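Local coordinates for protein 3-phosphoshikimate 1-carboxyvinyltransferase (Streptomyces sviceus, PDB 7M0O) that probably catalyses the transfer of the enolpyruvyl group of phosphoenolpyruvate to shikimate 3-phosphate, the sixth step of the pathway to chorismate, at residues Arg13-Ala18 and Glu37-Gly42; Arg124-Glu129 and Pro133-Ala138; Pro298-Ile303 and Val311-Val316. One frame throughout, in Å; residues are numbered along the deposited sequence.

Interaction 1: residues Arg13-Ala18 and Glu37-Gly42; sequences RALFLA and EGFAEG
Phe39 is the residue that reaches from helix 34-45 to helix 8-20, and Leu15 receives it. CG of Phe39 lies anti to the backbone N (chi1 -158°), which swings the ring across to helix 8-20. Leu15 covers one ring face. Its CB sits 4.0 Å from the centroid of the Phe39 ring, 9° off the ring normal, in a CH-pi contact. Leu15 and Phe39 lie alongside, running opposite ways. CD1 of Leu15 lies over the same face, nearer the root of the ring, 3.9 Å from Phe39 CG. At the far end of the ring, Phe39 CZ comes to 4.0 Å from the backbone N of Phe16, approached obliquely. Thr80, Thr81 and Leu85 of helix 79-90 also pack against Phe39, and Leu88 of that helix packs against Phe16.

Ala40 follows beside the contact. Trp57 of strand 56-60 touches both Ala40 and Leu15.

On helix 8-20, Arg13 points away from segment 37-42; its NE hydrogen-bonds Thr187 OG1 and it makes a cation-pi contact with Tyr183. It is predicted to bind 3-phosphoshikimate. No hydrogen bond joins the segments 13-18 and 37-42. The contact thus rests on dispersion and on aliphatic hydrogens over an aromatic face, and it is buried.

Interaction 2: residues Arg124-Glu129 and Pro133-Ala138; sequences RHEEAE and PLTVRA
OE2 of Glu126 is held by two donors. Thr135 OG1 donates to Glu126 OE2 over 2.7 Å, meeting it on the anti side and 18° out of the carboxylate plane. A water donates to the same oxygen. The bend of the Glu126 chain at chi2 (-72°) brings OE2 within reach of Thr135 OG1. The water also accepts from Arg137 NH1 at 3.0 Å, and so relays the carboxylate to a guanidinium too far away for direct contact.

That guanidinium lies flat on the one of Arg124. Their centres are 3.6 Å apart and the planes differ by 7°, although the two chains run roughly perpendicular. Two like charges stacked this way would be expected to repel. The repulsion is probably eased by Asp122, which forms a salt bridge with Arg124 NE, and by Glu126 through the water.

The backbone beneath is an antiparallel beta hairpin of strands 122-125 and 134-139, at the border of a four-stranded mixed sheet. Arg124 and Thr135 form a hydrogen-bonded pair: Arg124 N to Thr135 O is 2.9 Å, and Thr135 N to Arg124 O is 2.8 Å. The pairing reaches into the turn, where Glu126 N donates to Pro133 O at 3.0 Å.

His125 and Leu134 are a non-hydrogen-bonded pair. Their side chains lie side by side on the sheet face away from Thr135, with Leu134 CD2 3.9 Å from His125 CE1. His131 O accepts from His125 ND1, and His125 NE2 is hydrogen-bonded to Ser113 OG. Pro133 follows a cis peptide bond. The Glu127 chain lies across the proline ring, bringing its OE2 to 3.4 Å from Pro133 CD.

Interaction 3: residues Pro298-Ile303 and Val311-Val316; sequences PTLAAI and VRIEDV
Leu300 places CG anti to its backbone N (chi1 178°), which sends the branch toward the strand, with CD2 leading. Ile313 answers with CG1 anti to its carbonyl carbon (chi1 -58°) and an extended chain, so that CD1 reaches back to the helix. Leu300 and Ile313 overlap flank to flank, each directed toward the other's backbone. Leu300 CD2 lies 3.7 Å from Ile313 CG1, and Ile313 CD1 is 3.9 Å from Leu300 CG. Val311 comes from the same side of the strand, two residues earlier. Its CG1 branch is 3.8 Å from Leu300 CD2. Leu300 is thus seated against both Val311 and Ile313. The tip of Ile313 also reaches the helix backbone, with CD1 4.1 Å from Ala301 N.

Shortening Leu300 to an alanine removes CG and both CD atoms, and is likely to leave a gap facing Val311 CG1 and Ile313 CG1 and CD1, which would lose their main partner on the helix. Met290 also touches both Leu300 and Ile313, and Phe257 of helix 257-263 packs on Leu300.

No hydrogen bond joins the two segments, and all the touching residues are buried. Arg312, between the two apolar residues, points away from the helix, and its NE makes a salt bridge of 2.8 Å to Glu314 OE2. That oxygen uses its anti lone pair and lies nearly in the guanidinium plane. Arg312 NH1 also forms a salt bridge with Glu349, and Arg312 makes a cation-pi contact with Trp347.

Helix and strand run nearly antiparallel, at 165°, with the axes of helix 298-303 and strand 311-314 9.5 Å apart at their closest. This is the geometry of a beta-alpha-beta crossover: helix 297-303 connects strand 286-289 to its parallel neighbour 311-314 and packs on the sheet.

In the fold
Interactions 1 and 3 are buried and apolar, while interaction 2 is partly exposed and largely polar. Each joins different elements: two helices in interaction 1, a hairpin in interaction 2, a helix and a strand in interaction 3. Interactions 1 and 2 lie on one side of the chain's centre, their centres about 21 Å apart. Interaction 3 lies opposite, about 47 Å from interaction 2 between centres. This fits the two-domain architecture of EPSP synthases, built from repeated alpha/beta units. The sheets of interactions 2 and 3 share one strand order, the earlier hairpin strand outermost. Strand 311-314 lies inside its sheet, whereas 122-125 is an edge strand, where two arginines stack and water bridges a carboxylate.

Interaction 1: residues Arg13-Ala18 and Glu37-Gly42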
ATOM      1  N   ARG A  13       2.204  -2.764  -8.452  1.00 12.00           N
ATOM      2  CA  ARG A  13       2.831  -1.949  -9.492  1.00 15.29           C
ATOM      3  C   ARG A  13       4.116  -2.596 -10.006  1.00 16.06           C
ATOM      4  O   ARG A  13       4.378  -2.593 -11.215  1.00 14.87           O
ATOM      5  CB  ARG A  13       3.142  -0.547  -8.963  1.00 13.87           C
ATOM      6  CG  ARG A  13       1.959   0.307  -8.481  1.00 16.01           C
ATOM      7  CD  ARG A  13       2.572   1.575  -7.897  1.00 22.78           C
ATOM      8  NE  ARG A  13       1.654   2.555  -7.318  1.00 30.08           N
ATOM      9  CZ  ARG A  13       1.264   2.576  -6.045  1.00 25.06           C
ATOM     10  NH1 ARG A  13       1.668   1.645  -5.183  1.00 22.25           N
ATOM     11  NH2 ARG A  13       0.458   3.538  -5.631  1.00 28.81           N
ATOM     12  N   ALA A  14       4.945  -3.126  -9.100  1.00 11.50           N
ATOM     13  CA  ALA A  14       6.234  -3.689  -9.510  1.00 13.05           C
ATOM     14  C   ALA A  14       6.065  -4.899 -10.420  1.00 11.42           C
ATOM     15  O   ALA A  14       6.900  -5.130 -11.306  1.00 10.96           O
ATOM     16  CB  ALA A  14       7.057  -4.079  -8.284  1.00 10.21           C
ATOM     17  N   LEU A  15       5.025  -5.710 -10.181  1.00 11.33           N
ATOM     18  CA  LEU A  15       4.769  -6.874 -11.036  1.00 10.94           C
ATOM     19  C   LEU A  15       4.414  -6.446 -12.455  1.00 16.45           C
ATOM     20  O   LEU A  15       4.859  -7.068 -13.432  1.00 13.13           O
ATOM     21  CB  LEU A  15       3.639  -7.728 -10.453  1.00 13.68           C
ATOM     22  CG  LEU A  15       3.998  -8.594  -9.257  1.00 17.18           C
ATOM     23  CD1 LEU A  15       2.750  -9.203  -8.636  1.00 16.63           C
ATOM     24  CD2 LEU A  15       4.934  -9.674  -9.696  1.00 18.17           C
ATOM     25  N   PHE A  16       3.594  -5.401 -12.584  1.00 11.95           N
ATOM     26  CA  PHE A  16       3.287  -4.846 -13.900  1.00 10.25           C
ATOM     27  C   PHE A  16       4.555  -4.383 -14.600  1.00 12.62           C
ATOM     28  O   PHE A  16       4.788  -4.706 -15.770  1.00 14.45           O
ATOM     29  CB  PHE A  16       2.294  -3.689 -13.747  1.00 10.90           C
ATOM     30  CG  PHE A  16       1.803  -3.111 -15.059  1.00 13.87           C
ATOM     31  CD1 PHE A  16       2.664  -2.386 -15.889  1.00 12.21           C
ATOM     32  CD2 PHE A  16       0.475  -3.254 -15.448  1.00 17.25           C
ATOM     33  CE1 PHE A  16       2.222  -1.837 -17.098  1.00 13.06           C
ATOM     34  CE2 PHE A  16       0.020  -2.699 -16.662  1.00 16.61           C
ATOM     35  CZ  PHE A  16       0.896  -1.992 -17.476  1.00 13.37           C
ATOM     36  N   LEU A  17       5.360  -3.575 -13.910  1.00 14.02           N
ATOM     37  CA  LEU A  17       6.574  -3.034 -14.514  1.00 12.96           C
ATOM     38  C   LEU A  17       7.546  -4.147 -14.909  1.00 13.29           C
ATOM     39  O   LEU A  17       8.163  -4.087 -15.987  1.00 12.65           O
ATOM     40  CB  LEU A  17       7.216  -2.044 -13.545  1.00 11.95           C
ATOM     41  CG  LEU A  17       6.348  -0.799 -13.331  1.00 14.10           C
ATOM     42  CD1 LEU A  17       6.710  -0.041 -12.061  1.00 11.67           C
ATOM     43  CD2 LEU A  17       6.508   0.121 -14.537  1.00 13.84           C
ATOM     44  N   ALA A  18       7.687  -5.176 -14.055  1.00 11.35           N
ATOM     45  CA  ALA A  18       8.571  -6.298 -14.370  1.00 11.04           C
ATOM     46  C   ALA A  18       8.100  -7.036 -15.616  1.00 13.49           C
ATOM     47  O   ALA A  18       8.917  -7.494 -16.418  1.00 13.36           O
ATOM     48  CB  ALA A  18       8.661  -7.272 -13.191  1.00 12.37           C
ATOM     49  N   GLU A  37       0.034 -14.132  -6.046  1.00 12.86           N
ATOM     50  CA  GLU A  37       0.204 -15.468  -6.608  1.00 15.68           C
ATOM     51  C   GLU A  37      -0.623 -15.636  -7.879  1.00 13.72           C
ATOM     52  O   GLU A  37      -0.136 -16.177  -8.876  1.00 14.24           O
ATOM     53  CB  GLU A  37      -0.163 -16.532  -5.569  1.00 15.45           C
ATOM     54  CG  GLU A  37       0.097 -17.973  -6.019  1.00 20.22           C
ATOM     55  CD  GLU A  37       1.574 -18.347  -5.968  1.00 20.20           C
ATOM     56  OE1 GLU A  37       2.341 -17.651  -5.255  1.00 20.05           O
ATOM     57  OE2 GLU A  37       1.961 -19.347  -6.630  1.00 22.35           O
ATOM     58  N   GLY A  38      -1.876 -15.174  -7.860  1.00 13.92           N
ATOM     59  CA  GLY A  38      -2.697 -15.237  -9.057  1.00 14.03           C
ATOM     60  C   GLY A  38      -2.163 -14.375 -10.191  1.00 11.58           C
ATOM     61  O   GLY A  38      -2.276 -14.754 -11.366  1.00 13.18           O
ATOM     62  N   PHE A  39      -1.573 -13.223  -9.858  1.00 15.60           N
ATOM     63  CA  PHE A  39      -0.917 -12.378 -10.864  1.00 14.42           C
ATOM     64  C   PHE A  39       0.205 -13.143 -11.554  1.00 15.07           C
ATOM     65  O   PHE A  39       0.269 -13.209 -12.791  1.00 13.89           O
ATOM     66  CB  PHE A  39      -0.377 -11.105 -10.194  1.00 16.97           C
ATOM     67  CG  PHE A  39      -0.155  -9.917 -11.132  1.00 13.19           C
ATOM     68  CD1 PHE A  39      -0.618  -8.663 -10.779  1.00 22.39           C
ATOM     69  CD2 PHE A  39       0.581 -10.046 -12.299  1.00 23.64           C
ATOM     70  CE1 PHE A  39      -0.385  -7.554 -11.599  1.00 22.27           C
ATOM     71  CE2 PHE A  39       0.812  -8.952 -13.129  1.00 19.00           C
ATOM     72  CZ  PHE A  39       0.331  -7.708 -12.777  1.00 20.59           C
ATOM     73  N   ALA A  40       1.113 -13.719 -10.758  1.00 14.65           N
ATOM     74  CA  ALA A  40       2.185 -14.539 -11.309  1.00 15.58           C
ATOM     75  C   ALA A  40       1.636 -15.676 -12.159  1.00 14.01           C
ATOM     76  O   ALA A  40       2.145 -15.939 -13.253  1.00 16.96           O
ATOM     77  CB  ALA A  40       3.057 -15.089 -10.175  1.00 22.36           C
ATOM     78  N   GLU A  41       0.611 -16.388 -11.658  1.00 18.04           N
ATOM     79  CA  GLU A  41       0.014 -17.476 -12.432  1.00 14.38           C
ATOM     80  C   GLU A  41      -0.565 -16.972 -13.751  1.00 14.08           C
ATOM     81  O   GLU A  41      -0.463 -17.647 -14.783  1.00 16.14           O
ATOM     82  CB  GLU A  41      -1.092 -18.175 -11.637  1.00 14.37           C
ATOM     83  CG  GLU A  41      -0.664 -18.858 -10.328  1.00 25.87           C
ATOM     84  CD  GLU A  41      -1.859 -19.409  -9.538  1.00 39.78           C
ATOM     85  OE1 GLU A  41      -2.935 -19.615 -10.141  1.00 39.05           O
ATOM     86  OE2 GLU A  41      -1.729 -19.626  -8.309  1.00 41.10           O
ATOM     87  N   GLY A  42      -1.221 -15.811 -13.721  1.00 12.99           N
ATOM     88  CA  GLY A  42      -1.782 -15.253 -14.939  1.00 15.38           C
ATOM     89  C   GLY A  42      -0.706 -14.892 -15.937  1.00 17.75           C
ATOM     90  O   GLY A  42      -0.860 -15.125 -17.138  1.00 16.24           O
TER

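Interaction 2: residues Arg124-Glu129 and Pro133-Ala138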
ATOM      1  N   ARG A 124     -14.737  -6.256 -24.636  1.00 12.95           N
ATOM      2  CA  ARG A 124     -16.152  -6.563 -24.547  1.00 13.38           C
ATOM      3  C   ARG A 124     -16.447  -7.207 -23.202  1.00 13.29           C
ATOM      4  O   ARG A 124     -15.803  -8.188 -22.821  1.00 16.24           O
ATOM      5  CB  ARG A 124     -16.583  -7.488 -25.695  1.00 17.01           C
ATOM      6  CG  ARG A 124     -16.295  -6.893 -27.057  1.00 21.73           C
ATOM      7  CD  ARG A 124     -16.681  -7.819 -28.193  1.00 27.04           C
ATOM      8  NE  ARG A 124     -15.902  -7.544 -29.400  1.00 24.16           N
ATOM      9  CZ  ARG A 124     -15.985  -8.272 -30.509  1.00 34.17           C
ATOM     10  NH1 ARG A 124     -16.817  -9.310 -30.557  1.00 35.05           N
ATOM     11  NH2 ARG A 124     -15.239  -7.977 -31.564  1.00 29.14           N
ATOM     12  N   HIS A 125     -17.400  -6.630 -22.482  1.00 12.49           N
ATOM     13  CA  HIS A 125     -17.922  -7.247 -21.271  1.00 13.52           C
ATOM     14  C   HIS A 125     -18.964  -8.290 -21.665  1.00 15.42           C
ATOM     15  O   HIS A 125     -19.926  -7.974 -22.379  1.00 16.75           O
ATOM     16  CB  HIS A 125     -18.523  -6.185 -20.359  1.00 15.59           C
ATOM     17  CG  HIS A 125     -17.514  -5.218 -19.821  1.00 11.54           C
ATOM     18  ND1 HIS A 125     -16.728  -5.502 -18.722  1.00 15.65           N
ATOM     19  CD2 HIS A 125     -17.150  -3.980 -20.236  1.00 15.34           C
ATOM     20  CE1 HIS A 125     -15.935  -4.473 -18.476  1.00 13.20           C
ATOM     21  NE2 HIS A 125     -16.181  -3.531 -19.371  1.00 13.42           N
ATOM     22  N   GLU A 126     -18.756  -9.536 -21.221  1.00 13.27           N
ATOM     23  CA  GLU A 126     -19.660 -10.616 -21.608  1.00 15.08           C
ATOM     24  C   GLU A 126     -20.958 -10.623 -20.812  1.00 17.80           C
ATOM     25  O   GLU A 126     -21.946 -11.204 -21.287  1.00 16.72           O
ATOM     26  CB  GLU A 126     -18.969 -11.974 -21.464  1.00 17.47           C
ATOM     27  CG  GLU A 126     -17.609 -12.073 -22.177  1.00 18.83           C
ATOM     28  CD  GLU A 126     -17.736 -12.126 -23.682  1.00 31.79           C
ATOM     29  OE1 GLU A 126     -18.857 -12.355 -24.176  1.00 37.01           O
ATOM     30  OE2 GLU A 126     -16.709 -11.952 -24.374  1.00 34.44           O
ATOM     31  N   GLU A 127     -20.969 -10.021 -19.610  1.00 14.07           N
ATOM     32  CA  GLU A 127     -22.169  -9.930 -18.779  1.00 11.91           C
ATOM     33  C   GLU A 127     -22.474  -8.441 -18.607  1.00 19.61           C
ATOM     34  O   GLU A 127     -22.672  -7.753 -19.615  1.00 19.47           O
ATOM     35  CB  GLU A 127     -22.005 -10.752 -17.492  1.00 14.90           C
ATOM     36  CG  GLU A 127     -21.891 -12.259 -17.784  1.00 17.55           C
ATOM     37  CD  GLU A 127     -21.458 -13.118 -16.574  1.00 16.93           C
ATOM     38  OE1 GLU A 127     -21.671 -12.710 -15.411  1.00 21.01           O
ATOM     39  OE2 GLU A 127     -20.911 -14.219 -16.802  1.00 20.57           O
ATOM     40  N   ALA A 128     -22.523  -7.912 -17.390  1.00 17.49           N
ATOM     41  CA  ALA A 128     -22.850  -6.500 -17.216  1.00 18.79           C
ATOM     42  C   ALA A 128     -21.659  -5.616 -17.572  1.00 17.02           C
ATOM     43  O   ALA A 128     -20.504  -6.027 -17.440  1.00 17.24           O
ATOM     44  CB  ALA A 128     -23.288  -6.207 -15.777  1.00 21.70           C
ATOM     45  N   GLU A 129     -21.948  -4.388 -18.020  1.00 16.48           N
ATOM     46  CA  GLU A 129     -20.889  -3.424 -18.316  1.00 17.76           C
ATOM     47  C   GLU A 129     -20.024  -3.183 -17.088  1.00 17.48           C
ATOM     48  O   GLU A 129     -20.536  -2.932 -15.993  1.00 19.89           O
ATOM     49  CB  GLU A 129     -21.474  -2.089 -18.779  1.00 18.82           C
ATOM     50  CG  GLU A 129     -21.893  -2.061 -20.213  1.00 22.05           C
ATOM     51  CD  GLU A 129     -20.745  -2.279 -21.174  1.00 19.62           C
ATOM     52  OE1 GLU A 129     -20.072  -1.291 -21.551  1.00 19.93           O
ATOM     53  OE2 GLU A 129     -20.547  -3.447 -21.565  1.00 19.67           O
ATOM     54  N   PRO A 133     -16.892 -11.544 -16.498  1.00 12.97           N
ATOM     55  CA  PRO A 133     -15.885 -11.856 -17.517  1.00 10.00           C
ATOM     56  C   PRO A 133     -15.835 -10.807 -18.631  1.00 12.58           C
ATOM     57  O   PRO A 133     -16.836 -10.155 -18.938  1.00 12.60           O
ATOM     58  CB  PRO A 133     -16.343 -13.226 -18.050  1.00 12.80           C
ATOM     59  CG  PRO A 133     -17.800 -13.266 -17.772  1.00 13.17           C
ATOM     60  CD  PRO A 133     -17.995 -12.523 -16.489  1.00 15.97           C
ATOM     61  N   LEU A 134     -14.651 -10.633 -19.210  1.00 10.84           N
ATOM     62  CA  LEU A 134     -14.489  -9.713 -20.327  1.00 14.66           C
ATOM     63  C   LEU A 134     -13.431 -10.254 -21.269  1.00 13.92           C
ATOM     64  O   LEU A 134     -12.536 -11.008 -20.865  1.00 16.70           O
ATOM     65  CB  LEU A 134     -14.116  -8.309 -19.849  1.00 14.92           C
ATOM     66  CG  LEU A 134     -12.867  -8.194 -18.977  1.00 13.61           C
ATOM     67  CD1 LEU A 134     -11.629  -7.946 -19.860  1.00 18.30           C
ATOM     68  CD2 LEU A 134     -13.028  -7.081 -17.965  1.00 14.63           C
ATOM     69  N   THR A 135     -13.516  -9.839 -22.523  1.00 16.04           N
ATOM     70  CA  THR A 135     -12.657 -10.369 -23.570  1.00 13.23           C
ATOM     71  C   THR A 135     -11.939  -9.218 -24.263  1.00 13.80           C
ATOM     72  O   THR A 135     -12.586  -8.260 -24.691  1.00 13.82           O
ATOM     73  CB  THR A 135     -13.494 -11.186 -24.557  1.00 14.68           C
ATOM     74  OG1 THR A 135     -14.070 -12.298 -23.854  1.00 18.54           O
ATOM     75  CG2 THR A 135     -12.641 -11.704 -25.716  1.00 20.38           C
ATOM     76  N   VAL A 136     -10.610  -9.310 -24.360  1.00 13.98           N
ATOM     77  CA  VAL A 136      -9.790  -8.319 -25.061  1.00 15.75           C
ATOM     78  C   VAL A 136      -9.241  -8.930 -26.343  1.00 15.94           C
ATOM     79  O   VAL A 136      -8.417  -9.855 -26.301  1.00 14.62           O
ATOM     80  CB  VAL A 136      -8.627  -7.806 -24.199  1.00 11.95           C
ATOM     81  CG1 VAL A 136      -7.835  -6.728 -24.974  1.00 14.22           C
ATOM     82  CG2 VAL A 136      -9.110  -7.291 -22.843  1.00 16.19           C
ATOM     83  N   ARG A 137      -9.655  -8.377 -27.482  1.00 15.13           N
ATOM     84  CA  ARG A 137      -9.040  -8.669 -28.779  1.00 13.40           C
ATOM     85  C   ARG A 137      -7.991  -7.593 -29.024  1.00 13.65           C
ATOM     86  O   ARG A 137      -8.264  -6.552 -29.622  1.00 15.07           O
ATOM     87  CB  ARG A 137     -10.097  -8.711 -29.872  1.00 16.58           C
ATOM     88  CG  ARG A 137     -11.095  -9.869 -29.687  1.00 22.65           C
ATOM     89  CD  ARG A 137     -12.419  -9.642 -30.432  1.00 25.10           C
ATOM     90  NE  ARG A 137     -13.242 -10.852 -30.522  1.00 30.12           N
ATOM     91  CZ  ARG A 137     -14.108 -11.264 -29.594  1.00 31.64           C
ATOM     92  NH1 ARG A 137     -14.280 -10.568 -28.482  1.00 29.65           N
ATOM     93  NH2 ARG A 137     -14.810 -12.380 -29.781  1.00 29.88           N
ATOM     94  N   ALA A 138      -6.777  -7.849 -28.533  1.00 12.72           N
ATOM     95  CA  ALA A 138      -5.733  -6.836 -28.438  1.00 12.70           C
ATOM     96  C   ALA A 138      -4.975  -6.675 -29.755  1.00 12.53           C
ATOM     97  O   ALA A 138      -4.695  -7.656 -30.454  1.00 14.28           O
ATOM     98  CB  ALA A 138      -4.754  -7.216 -27.316  1.00 15.04           C
TER
HETATM   99  O   HOH W   1     -16.619 -11.801 -27.071  1.00 35.24           O

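Interaction 3: residues Pro298-Ile303 and Val311-Val316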
ATOM      1  N   PRO A 298      -3.077   6.778  15.203  1.00 11.19           N
ATOM      2  CA  PRO A 298      -3.381   5.888  16.336  1.00 10.31           C
ATOM      3  C   PRO A 298      -2.135   5.293  16.955  1.00  9.81           C
ATOM      4  O   PRO A 298      -2.124   5.047  18.167  1.00 12.11           O
ATOM      5  CB  PRO A 298      -4.295   4.809  15.725  1.00  7.44           C
ATOM      6  CG  PRO A 298      -4.933   5.526  14.499  1.00  8.71           C
ATOM      7  CD  PRO A 298      -3.810   6.392  13.980  1.00 10.92           C
ATOM      8  N   THR A 299      -1.083   5.069  16.162  1.00  8.59           N
ATOM      9  CA  THR A 299       0.150   4.525  16.715  1.00 10.37           C
ATOM     10  C   THR A 299       0.722   5.456  17.775  1.00 11.36           C
ATOM     11  O   THR A 299       1.203   5.003  18.823  1.00  9.07           O
ATOM     12  CB  THR A 299       1.166   4.285  15.593  1.00 10.76           C
ATOM     13  OG1 THR A 299       0.514   3.636  14.495  1.00  9.81           O
ATOM     14  CG2 THR A 299       2.303   3.400  16.096  1.00 10.74           C
ATOM     15  N   LEU A 300       0.686   6.773  17.512  1.00  9.45           N
ATOM     16  CA  LEU A 300       1.143   7.737  18.509  1.00  7.81           C
ATOM     17  C   LEU A 300       0.170   7.833  19.683  1.00  9.66           C
ATOM     18  O   LEU A 300       0.595   7.924  20.839  1.00  9.81           O
ATOM     19  CB  LEU A 300       1.327   9.114  17.869  1.00  9.52           C
ATOM     20  CG  LEU A 300       1.771  10.203  18.866  1.00 13.93           C
ATOM     21  CD1 LEU A 300       3.056   9.794  19.570  1.00 15.51           C
ATOM     22  CD2 LEU A 300       1.949  11.582  18.209  1.00 12.08           C
ATOM     23  N   ALA A 301      -1.130   7.854  19.407  1.00 10.01           N
ATOM     24  CA  ALA A 301      -2.099   7.950  20.494  1.00  9.46           C
ATOM     25  C   ALA A 301      -1.917   6.829  21.512  1.00 10.54           C
ATOM     26  O   ALA A 301      -2.107   7.041  22.715  1.00 11.90           O
ATOM     27  CB  ALA A 301      -3.517   7.928  19.922  1.00  9.88           C
ATOM     28  N   ALA A 302      -1.510   5.648  21.056  1.00 10.79           N
ATOM     29  CA  ALA A 302      -1.443   4.493  21.942  1.00 10.85           C
ATOM     30  C   ALA A 302      -0.188   4.458  22.817  1.00 11.64           C
ATOM     31  O   ALA A 302      -0.195   3.749  23.830  1.00 15.57           O
ATOM     32  CB  ALA A 302      -1.558   3.206  21.118  1.00 17.56           C
ATOM     33  N   ILE A 303       0.881   5.192  22.482  1.00 11.26           N
ATOM     34  CA  ILE A 303       2.047   5.303  23.372  1.00 11.33           C
ATOM     35  C   ILE A 303       2.039   6.591  24.180  1.00 12.32           C
ATOM     36  O   ILE A 303       2.824   6.714  25.135  1.00  9.95           O
ATOM     37  CB  ILE A 303       3.386   5.170  22.601  1.00 12.07           C
ATOM     38  CG1 ILE A 303       3.565   6.314  21.599  1.00 11.61           C
ATOM     39  CG2 ILE A 303       3.456   3.811  21.914  1.00 14.22           C
ATOM     40  CD1 ILE A 303       4.951   6.370  20.952  1.00 11.26           C
ATOM     41  N   VAL A 311       0.438  14.950  24.767  1.00  9.56           N
ATOM     42  CA  VAL A 311       0.684  14.670  23.362  1.00 11.42           C
ATOM     43  C   VAL A 311      -0.524  15.215  22.621  1.00  9.88           C
ATOM     44  O   VAL A 311      -1.647  14.744  22.820  1.00 10.48           O
ATOM     45  CB  VAL A 311       0.892  13.172  23.094  1.00 12.97           C
ATOM     46  CG1 VAL A 311       0.987  12.921  21.603  1.00 14.52           C
ATOM     47  CG2 VAL A 311       2.169  12.684  23.808  1.00 13.18           C
ATOM     48  N   ARG A 312      -0.314  16.233  21.804  1.00  8.59           N
ATOM     49  CA  ARG A 312      -1.399  16.826  21.035  1.00  8.89           C
ATOM     50  C   ARG A 312      -1.174  16.538  19.560  1.00  9.97           C
ATOM     51  O   ARG A 312      -0.157  16.962  18.990  1.00 12.92           O
ATOM     52  CB  ARG A 312      -1.490  18.327  21.294  1.00 11.59           C
ATOM     53  CG  ARG A 312      -2.690  18.987  20.617  1.00 16.78           C
ATOM     54  CD  ARG A 312      -2.842  20.430  21.057  1.00 17.48           C
ATOM     55  NE  ARG A 312      -3.789  21.199  20.249  1.00 18.95           N
ATOM     56  CZ  ARG A 312      -5.008  21.534  20.659  1.00 16.90           C
ATOM     57  NH1 ARG A 312      -5.429  21.167  21.860  1.00 20.65           N
ATOM     58  NH2 ARG A 312      -5.797  22.255  19.873  1.00 19.05           N
ATOM     59  N   ILE A 313      -2.128  15.843  18.939  1.00  8.44           N
ATOM     60  CA  ILE A 313      -2.057  15.487  17.523  1.00 11.35           C
ATOM     61  C   ILE A 313      -3.003  16.404  16.755  1.00 11.50           C
ATOM     62  O   ILE A 313      -4.204  16.439  17.041  1.00 10.30           O
ATOM     63  CB  ILE A 313      -2.405  14.004  17.305  1.00 10.32           C
ATOM     64  CG1 ILE A 313      -1.459  13.101  18.101  1.00 11.00           C
ATOM     65  CG2 ILE A 313      -2.326  13.631  15.819  1.00 11.34           C
ATOM     66  CD1 ILE A 313      -1.792  11.616  17.926  1.00 12.43           C
ATOM     67  N   GLU A 314      -2.471  17.165  15.788  1.00  7.91           N
ATOM     68  CA  GLU A 314      -3.221  18.226  15.135  1.00 10.19           C
ATOM     69  C   GLU A 314      -3.343  17.963  13.638  1.00 11.45           C
ATOM     70  O   GLU A 314      -2.555  17.211  13.051  1.00 11.87           O
ATOM     71  CB  GLU A 314      -2.554  19.604  15.348  1.00 14.18           C
ATOM     72  CG  GLU A 314      -2.690  20.122  16.758  1.00 14.38           C
ATOM     73  CD  GLU A 314      -2.049  21.478  16.966  1.00 21.32           C
ATOM     74  OE1 GLU A 314      -1.245  21.915  16.113  1.00 22.12           O
ATOM     75  OE2 GLU A 314      -2.340  22.094  18.009  1.00 20.84           O
ATOM     76  N   ASP A 315      -4.359  18.597  13.030  1.00 12.68           N
ATOM     77  CA  ASP A 315      -4.564  18.590  11.579  1.00 14.94           C
ATOM     78  C   ASP A 315      -4.929  17.194  11.068  1.00 15.23           C
ATOM     79  O   ASP A 315      -4.505  16.785   9.984  1.00 12.25           O
ATOM     80  CB  ASP A 315      -3.336  19.144  10.848  1.00 11.74           C
ATOM     81  CG  ASP A 315      -3.679  19.864   9.534  1.00 16.66           C
ATOM     82  OD1 ASP A 315      -4.862  19.905   9.110  1.00 16.96           O
ATOM     83  OD2 ASP A 315      -2.736  20.397   8.913  1.00 19.06           O
ATOM     84  N   VAL A 316      -5.765  16.474  11.824  1.00 11.37           N
ATOM     85  CA  VAL A 316      -6.127  15.109  11.468  1.00 12.89           C
ATOM     86  C   VAL A 316      -7.640  14.995  11.287  1.00 11.74           C
ATOM     87  O   VAL A 316      -8.249  14.005  11.700  1.00 14.34           O
ATOM     88  CB  VAL A 316      -5.609  14.094  12.512  1.00 13.30           C
ATOM     89  CG1 VAL A 316      -4.105  13.894  12.333  1.00 12.10           C
ATOM     90  CG2 VAL A 316      -5.919  14.546  13.962  1.00  9.45           C
TER